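Local structure of probable ribosomal RNA small subunit methyltransferase (Thermus thermophilus, 2ZWV) at residues E6-L11 and I23-R28; V212-L217 and V362-V367. The protein probably transfers a methyl group from S-adenosyl-L-methionine to the 16S ribosomal RNA of the small ribosomal subunit. All blocks are in the same frame, centred on the assembly; numbering follows the deposited sequence.

Contact 1 (E6-L11 and I23-R28)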
loop_
_atom_site.group_PDB
_atom_site.type_symbol
_atom_site.label_atom_id
_atom_site.label_comp_id
_atom_site.label_asym_id
_atom_site.label_seq_id
_atom_site.Cartn_x
_atom_site.Cartn_y
_atom_site.Cartn_z
ATOM N N GLU A 6 17.682 4.679 8.996
ATOM C CA GLU A 6 18.616 4.768 7.882
ATOM C C GLU A 6 18.501 3.511 7.027
ATOM O O GLU A 6 18.369 3.586 5.804
ATOM C CB GLU A 6 20.043 4.910 8.424
ATOM C CG GLU A 6 21.118 5.249 7.394
ATOM C CD GLU A 6 21.377 4.126 6.407
ATOM O OE1 GLU A 6 21.582 2.979 6.855
ATOM O OE2 GLU A 6 21.385 4.395 5.187
ATOM N N ALA A 7 18.540 2.356 7.685
ATOM C CA ALA A 7 18.451 1.069 7.006
ATOM C C ALA A 7 17.112 0.847 6.303
ATOM O O ALA A 7 17.064 0.264 5.220
ATOM C CB ALA A 7 18.704 -0.054 8.000
ATOM N N TYR A 8 16.021 1.301 6.912
ATOM C CA TYR A 8 14.714 1.113 6.298
ATOM C C TYR A 8 14.565 1.906 5.007
ATOM O O TYR A 8 14.020 1.406 4.021
ATOM C CB TYR A 8 13.584 1.525 7.241
ATOM C CG TYR A 8 12.240 1.390 6.564
ATOM C CD1 TYR A 8 11.622 0.146 6.454
ATOM C CD2 TYR A 8 11.641 2.482 5.931
ATOM C CE1 TYR A 8 10.449 -0.013 5.728
ATOM C CE2 TYR A 8 10.465 2.333 5.195
ATOM C CZ TYR A 8 9.877 1.082 5.098
ATOM O OH TYR A 8 8.729 0.912 4.361
ATOM N N HIS A 9 15.038 3.148 5.027
ATOM C CA HIS A 9 14.942 4.023 3.866
ATOM C C HIS A 9 16.060 3.817 2.857
ATOM O O HIS A 9 16.040 4.404 1.778
ATOM C CB HIS A 9 14.934 5.488 4.311
ATOM C CG HIS A 9 13.679 5.901 5.015
ATOM N ND1 HIS A 9 12.451 5.935 4.390
ATOM C CD2 HIS A 9 13.463 6.306 6.289
ATOM C CE1 HIS A 9 11.533 6.346 5.247
ATOM N NE2 HIS A 9 12.120 6.575 6.408
ATOM N N ARG A 10 17.029 2.979 3.202
ATOM C CA ARG A 10 18.157 2.734 2.312
ATOM C C ARG A 10 17.771 1.975 1.046
ATOM O O ARG A 10 17.056 0.971 1.097
ATOM C CB ARG A 10 19.267 1.973 3.056
ATOM C CG ARG A 10 20.435 1.568 2.161
ATOM C CD ARG A 10 21.685 1.190 2.951
ATOM N NE ARG A 10 22.239 2.330 3.679
ATOM C CZ ARG A 10 23.513 2.432 4.051
ATOM N NH1 ARG A 10 24.369 1.462 3.758
ATOM N NH2 ARG A 10 23.930 3.500 4.718
ATOM N N LEU A 11 18.237 2.472 -0.095
ATOM C CA LEU A 11 17.969 1.823 -1.374
ATOM C C LEU A 11 19.203 1.007 -1.737
ATOM O O LEU A 11 20.292 1.555 -1.900
ATOM C CB LEU A 11 17.696 2.857 -2.467
ATOM C CG LEU A 11 16.507 3.802 -2.277
ATOM C CD1 LEU A 11 16.330 4.635 -3.533
ATOM C CD2 LEU A 11 15.247 3.009 -1.991
ATOM N N ILE A 23 16.327 -2.220 -4.519
ATOM C CA ILE A 23 15.260 -2.763 -3.687
ATOM C C ILE A 23 15.402 -2.118 -2.315
ATOM O O ILE A 23 16.427 -1.497 -2.023
ATOM C CB ILE A 23 15.378 -4.298 -3.514
ATOM C CG1 ILE A 23 16.606 -4.640 -2.661
ATOM C CG2 ILE A 23 15.474 -4.971 -4.878
ATOM C CD1 ILE A 23 16.688 -6.105 -2.284
ATOM N N LYS A 24 14.384 -2.264 -1.476
ATOM C CA LYS A 24 14.428 -1.691 -0.137
ATOM C C LYS A 24 13.332 -2.315 0.710
ATOM O O LYS A 24 12.385 -2.894 0.184
ATOM C CB LYS A 24 14.217 -0.176 -0.188
ATOM C CG LYS A 24 12.765 0.244 -0.458
ATOM C CD LYS A 24 12.573 1.753 -0.329
ATOM C CE LYS A 24 12.865 2.248 1.088
ATOM N NZ LYS A 24 11.948 1.646 2.103
ATOM N N PRO A 25 13.450 -2.214 2.040
ATOM C CA PRO A 25 12.406 -2.793 2.887
ATOM C C PRO A 25 11.078 -2.123 2.543
ATOM O O PRO A 25 11.038 -0.922 2.275
ATOM C CB PRO A 25 12.882 -2.455 4.295
ATOM C CG PRO A 25 14.377 -2.452 4.150
ATOM C CD PRO A 25 14.567 -1.703 2.852
ATOM N N GLY A 26 10.000 -2.897 2.527
ATOM C CA GLY A 26 8.699 -2.328 2.219
ATOM C C GLY A 26 8.329 -2.301 0.747
ATOM O O GLY A 26 7.198 -1.957 0.401
ATOM N N ALA A 27 9.271 -2.653 -0.124
ATOM C CA ALA A 27 9.009 -2.664 -1.562
ATOM C C ALA A 27 8.840 -4.096 -2.065
ATOM O O ALA A 27 9.752 -4.915 -1.958
ATOM C CB ALA A 27 10.145 -1.971 -2.308
ATOM N N ARG A 28 7.665 -4.389 -2.614
ATOM C CA ARG A 28 7.361 -5.723 -3.125
ATOM C C ARG A 28 8.055 -5.987 -4.456
ATOM O O ARG A 28 8.438 -5.053 -5.160
ATOM C CB ARG A 28 5.851 -5.875 -3.317
ATOM C CG ARG A 28 5.307 -5.067 -4.493
ATOM C CD ARG A 28 3.784 -5.095 -4.558
ATOM N NE ARG A 28 3.279 -4.461 -5.777
ATOM C CZ ARG A 28 3.540 -3.207 -6.134
ATOM N NH1 ARG A 28 4.305 -2.442 -5.368
ATOM N NH2 ARG A 28 3.044 -2.719 -7.266
#
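At the adenine end of the cofactor pocket, Tyr8 of helix 5-9 meets Lys24 and Pro25 of the loop that follows strand 19-23. The ammonium of Lys24 is the hub. NZ lies over one face of the Tyr8 ring, 3.9 Å from its centroid and 26° off the normal, a cation-pi contact displaced toward the rim. Lys24 NZ also donates to two backbone carbonyls: Tyr8 O at 2.8 Å, tilted from the carbonyl plane, and, in plane, Pro25 O at 2.7 Å. The bends at chi3 and chi4 turn the chain back toward its own loop, which is how one amine reaches both carbonyls. Its charge has a further mate in Asp288, a cofactor-binding residue that also hydrogen-bonds the Tyr8 hydroxyl. A methionine in place of Lys24 would probably leave both carbonyls without this donor and Asp288 without its counter-charge.

The two segments are joined by the beta hairpin of strands 12-16 and 19-23, and the chain leaves it through a type II turn, Lys24 to Ala27, closed by Ala27 N to Lys24 O at 3.1 Å. Proline suits the second position of such a turn, and Pro25 CB packs 3.6 Å from Tyr8 CD1. Glycine suits the third: the phi of Gly26 is positive (89°), and a beta carbon would collide with the Tyr8 hydroxyl. Nearer the start of the Lys24 side chain, Leu11 CD2 presses on Lys24 CD at 3.4 Å, a tight fit, while the leucine also packs against helix 76-84.

Contact 2 (V212-L217 and V362-V367). With SAH (S-adenosyl-L-homocysteine), chain B.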
loop_
_atom_site.group_PDB
_atom_site.type_symbol
_atom_site.label_atom_id
_atom_site.label_comp_id
_atom_site.label_asym_id
_atom_site.label_seq_id
_atom_site.Cartn_x
_atom_site.Cartn_y
_atom_site.Cartn_z
ATOM N N VAL A 212 -15.198 0.875 9.740
ATOM C CA VAL A 212 -14.106 1.388 10.557
ATOM C C VAL A 212 -13.559 0.214 11.356
ATOM O O VAL A 212 -14.317 -0.516 11.993
ATOM C CB VAL A 212 -14.585 2.471 11.545
ATOM C CG1 VAL A 212 -13.407 2.987 12.369
ATOM C CG2 VAL A 212 -15.237 3.609 10.785
ATOM N N ASP A 213 -12.245 0.030 11.317
ATOM C CA ASP A 213 -11.617 -1.065 12.040
ATOM C C ASP A 213 -11.780 -0.897 13.551
ATOM O O ASP A 213 -11.638 0.202 14.084
ATOM C CB ASP A 213 -10.133 -1.141 11.690
ATOM C CG ASP A 213 -9.469 -2.385 12.237
ATOM O OD1 ASP A 213 -9.822 -3.496 11.786
ATOM O OD2 ASP A 213 -8.601 -2.252 13.122
ATOM N N PRO A 214 -12.087 -1.994 14.259
ATOM C CA PRO A 214 -12.271 -1.978 15.711
ATOM C C PRO A 214 -11.067 -1.409 16.452
ATOM O O PRO A 214 -11.220 -0.677 17.430
ATOM C CB PRO A 214 -12.508 -3.450 16.039
ATOM C CG PRO A 214 -13.215 -3.937 14.828
ATOM C CD PRO A 214 -12.400 -3.324 13.714
ATOM N N ALA A 215 -9.873 -1.747 15.977
ATOM C CA ALA A 215 -8.637 -1.283 16.598
ATOM C C ALA A 215 -8.488 0.227 16.494
ATOM O O ALA A 215 -8.072 0.889 17.445
ATOM C CB ALA A 215 -7.438 -1.969 15.948
ATOM N N SER A 216 -8.830 0.766 15.330
ATOM C CA SER A 216 -8.735 2.200 15.095
ATOM C C SER A 216 -9.650 2.954 16.045
ATOM O O SER A 216 -9.299 4.015 16.558
ATOM C CB SER A 216 -9.125 2.515 13.650
ATOM O OG SER A 216 -8.282 1.833 12.740
ATOM N N LEU A 217 -10.834 2.399 16.268
ATOM C CA LEU A 217 -11.810 3.016 17.151
ATOM C C LEU A 217 -11.289 3.004 18.586
ATOM O O LEU A 217 -11.461 3.971 19.330
ATOM C CB LEU A 217 -13.134 2.254 17.066
ATOM C CG LEU A 217 -14.402 3.043 17.397
ATOM C CD1 LEU A 217 -14.577 4.176 16.390
ATOM C CD2 LEU A 217 -15.605 2.112 17.356
ATOM N N VAL A 362 -6.749 -2.653 27.018
ATOM C CA VAL A 362 -6.534 -4.074 26.781
ATOM C C VAL A 362 -7.882 -4.739 26.531
ATOM O O VAL A 362 -8.657 -4.979 27.458
ATOM C CB VAL A 362 -5.847 -4.754 27.984
ATOM C CG1 VAL A 362 -4.396 -4.310 28.067
ATOM C CG2 VAL A 362 -6.571 -4.397 29.267
ATOM N N ALA A 363 -8.162 -5.008 25.263
ATOM C CA ALA A 363 -9.408 -5.649 24.864
ATOM C C ALA A 363 -9.083 -6.560 23.694
ATOM O O ALA A 363 -8.093 -7.288 23.731
ATOM C CB ALA A 363 -10.428 -4.598 24.454
ATOM N N GLU A 364 -9.911 -6.524 22.656
ATOM C CA GLU A 364 -9.670 -7.349 21.480
ATOM C C GLU A 364 -8.338 -6.900 20.895
ATOM O O GLU A 364 -7.653 -7.650 20.201
ATOM C CB GLU A 364 -10.794 -7.159 20.461
ATOM C CG GLU A 364 -10.622 -7.961 19.186
ATOM C CD GLU A 364 -11.878 -7.979 18.341
ATOM O OE1 GLU A 364 -12.416 -6.886 18.061
ATOM O OE2 GLU A 364 -12.322 -9.084 17.960
ATOM N N TYR A 365 -7.983 -5.658 21.204
ATOM C CA TYR A 365 -6.735 -5.059 20.757
ATOM C C TYR A 365 -6.138 -4.315 21.939
ATOM O O TYR A 365 -6.816 -4.083 22.942
ATOM C CB TYR A 365 -7.000 -4.071 19.617
ATOM C CG TYR A 365 -7.482 -4.719 18.336
ATOM C CD1 TYR A 365 -6.577 -5.242 17.408
ATOM C CD2 TYR A 365 -8.845 -4.827 18.059
ATOM C CE1 TYR A 365 -7.019 -5.855 16.235
ATOM C CE2 TYR A 365 -9.297 -5.440 16.891
ATOM C CZ TYR A 365 -8.380 -5.950 15.985
ATOM O OH TYR A 365 -8.825 -6.551 14.829
ATOM N N LYS A 366 -4.873 -3.940 21.826
ATOM C CA LYS A 366 -4.228 -3.201 22.898
ATOM C C LYS A 366 -3.718 -1.865 22.389
ATOM O O LYS A 366 -3.099 -1.784 21.329
ATOM C CB LYS A 366 -3.071 -4.007 23.494
ATOM C CG LYS A 366 -1.979 -4.372 22.507
ATOM C CD LYS A 366 -0.885 -5.178 23.189
ATOM C CE LYS A 366 0.185 -5.613 22.200
ATOM N NZ LYS A 366 1.196 -6.501 22.845
ATOM N N VAL A 367 -4.002 -0.817 23.149
ATOM C CA VAL A 367 -3.560 0.522 22.796
ATOM C C VAL A 367 -2.384 0.872 23.698
ATOM O O VAL A 367 -2.530 0.916 24.920
ATOM C CB VAL A 367 -4.681 1.560 23.011
ATOM C CG1 VAL A 367 -4.168 2.961 22.691
ATOM C CG2 VAL A 367 -5.874 1.220 22.133
HETATM N N SAH B . -4.666 3.996 9.762
HETATM C CA SAH B . -5.665 3.274 8.960
HETATM C CB SAH B . -5.009 2.080 8.266
HETATM C CG SAH B . -4.540 1.006 9.014
HETATM S SD SAH B . -3.795 -0.369 8.227
HETATM C C SAH B . -6.785 2.781 9.878
HETATM O O SAH B . -7.805 2.304 9.323
HETATM O OXT SAH B . -6.604 2.885 11.105
HETATM C "C5'" SAH B . -2.078 0.220 8.001
HETATM C "C4'" SAH B . -1.938 1.307 6.932
HETATM O "O4'" SAH B . -0.533 1.562 6.752
HETATM C "C3'" SAH B . -2.461 0.795 5.587
HETATM O "O3'" SAH B . -3.079 1.865 4.867
HETATM C "C2'" SAH B . -1.171 0.379 4.883
HETATM O "O2'" SAH B . -1.358 0.457 3.468
HETATM C "C1'" SAH B . -0.303 1.551 5.335
HETATM N N9 SAH B . 1.127 1.323 5.017
HETATM C C8 SAH B . 1.697 0.144 4.770
HETATM N N7 SAH B . 2.992 0.322 4.512
HETATM C C5 SAH B . 3.248 1.619 4.595
HETATM C C6 SAH B . 4.394 2.397 4.433
HETATM N N6 SAH B . 5.549 1.832 4.095
HETATM N N1 SAH B . 4.306 3.720 4.599
HETATM C C2 SAH B . 3.155 4.295 4.910
HETATM N N3 SAH B . 2.050 3.595 5.069
HETATM C C4 SAH B . 2.061 2.258 4.919
HETATM O O HOH W 1 -7.128 -4.359 12.912
#
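Ala215, in the first turn of helix 214-227, faces Tyr365, in the turn between strands 358-362 and 366-371, with Ala215 CA and Tyr365 CA 5.9 Å apart. This close approach suits a small side chain: the Ala215 methyl lies over the middle of the Tyr365 ring, CB 3.6 Å from its centroid and 11° off the normal, a CH-pi contact. With CG anti to its carbonyl carbon (chi1 -67°), Tyr365 presents the ring flat to the helix start. Pro214, well placed in a first turn where no amide hydrogen is needed, adds its CB 3.9 Å from Tyr365 CE2. Val339 of the neighbouring strand touches both Ala215 and Tyr365, so the pair is seated on the sheet of this Rossmann-like methyltransferase domain.

Asp213 is the N-cap; its OD2 takes a weak bond from Ala215 N at 3.2 Å. A water donates to Asp213 OD2 at 2.6 Å and weakly joins Tyr365 OH at 3.4 Å, linking carboxylate and phenol. One residue beyond Ala215, Ser216 OG donates to SAH OXT at 2.6 Å, and Asn305 bonds the same hydroxyl. Apolar packing thus seats the helix start against the sheet, while its polar residues serve the ligands: Ser216 grips the cofactor carboxylate, which the helix N-terminus would probably favour electrostatically, and Asp213 belongs to the guanosine site.

In the fold
Contacts 1 and 2 lie near the two ends of one ligand. Their centres are 29 Å apart and their nearest atoms about 19 Å, without touching; S-adenosyl-L-homocysteine spans much of the interval, its adenine toward 6-11 and its carboxylate toward 212-217. Along the chain contact 1 closes before contact 2 opens. The chain holds two seven-stranded sheets with the same strand order, 3-2-1-4-5-7-6, that of Rossmann-like methyltransferases. Contact 1, from the N-terminal part, reaches over to Asp288 beside the cofactor of the second domain, whereas contact 2 belongs to that domain itself and supplies Asp213 to the guanosine site, to which Asn305, at the head of an Asn-Pro-Pro-Phe sequence, also belongs.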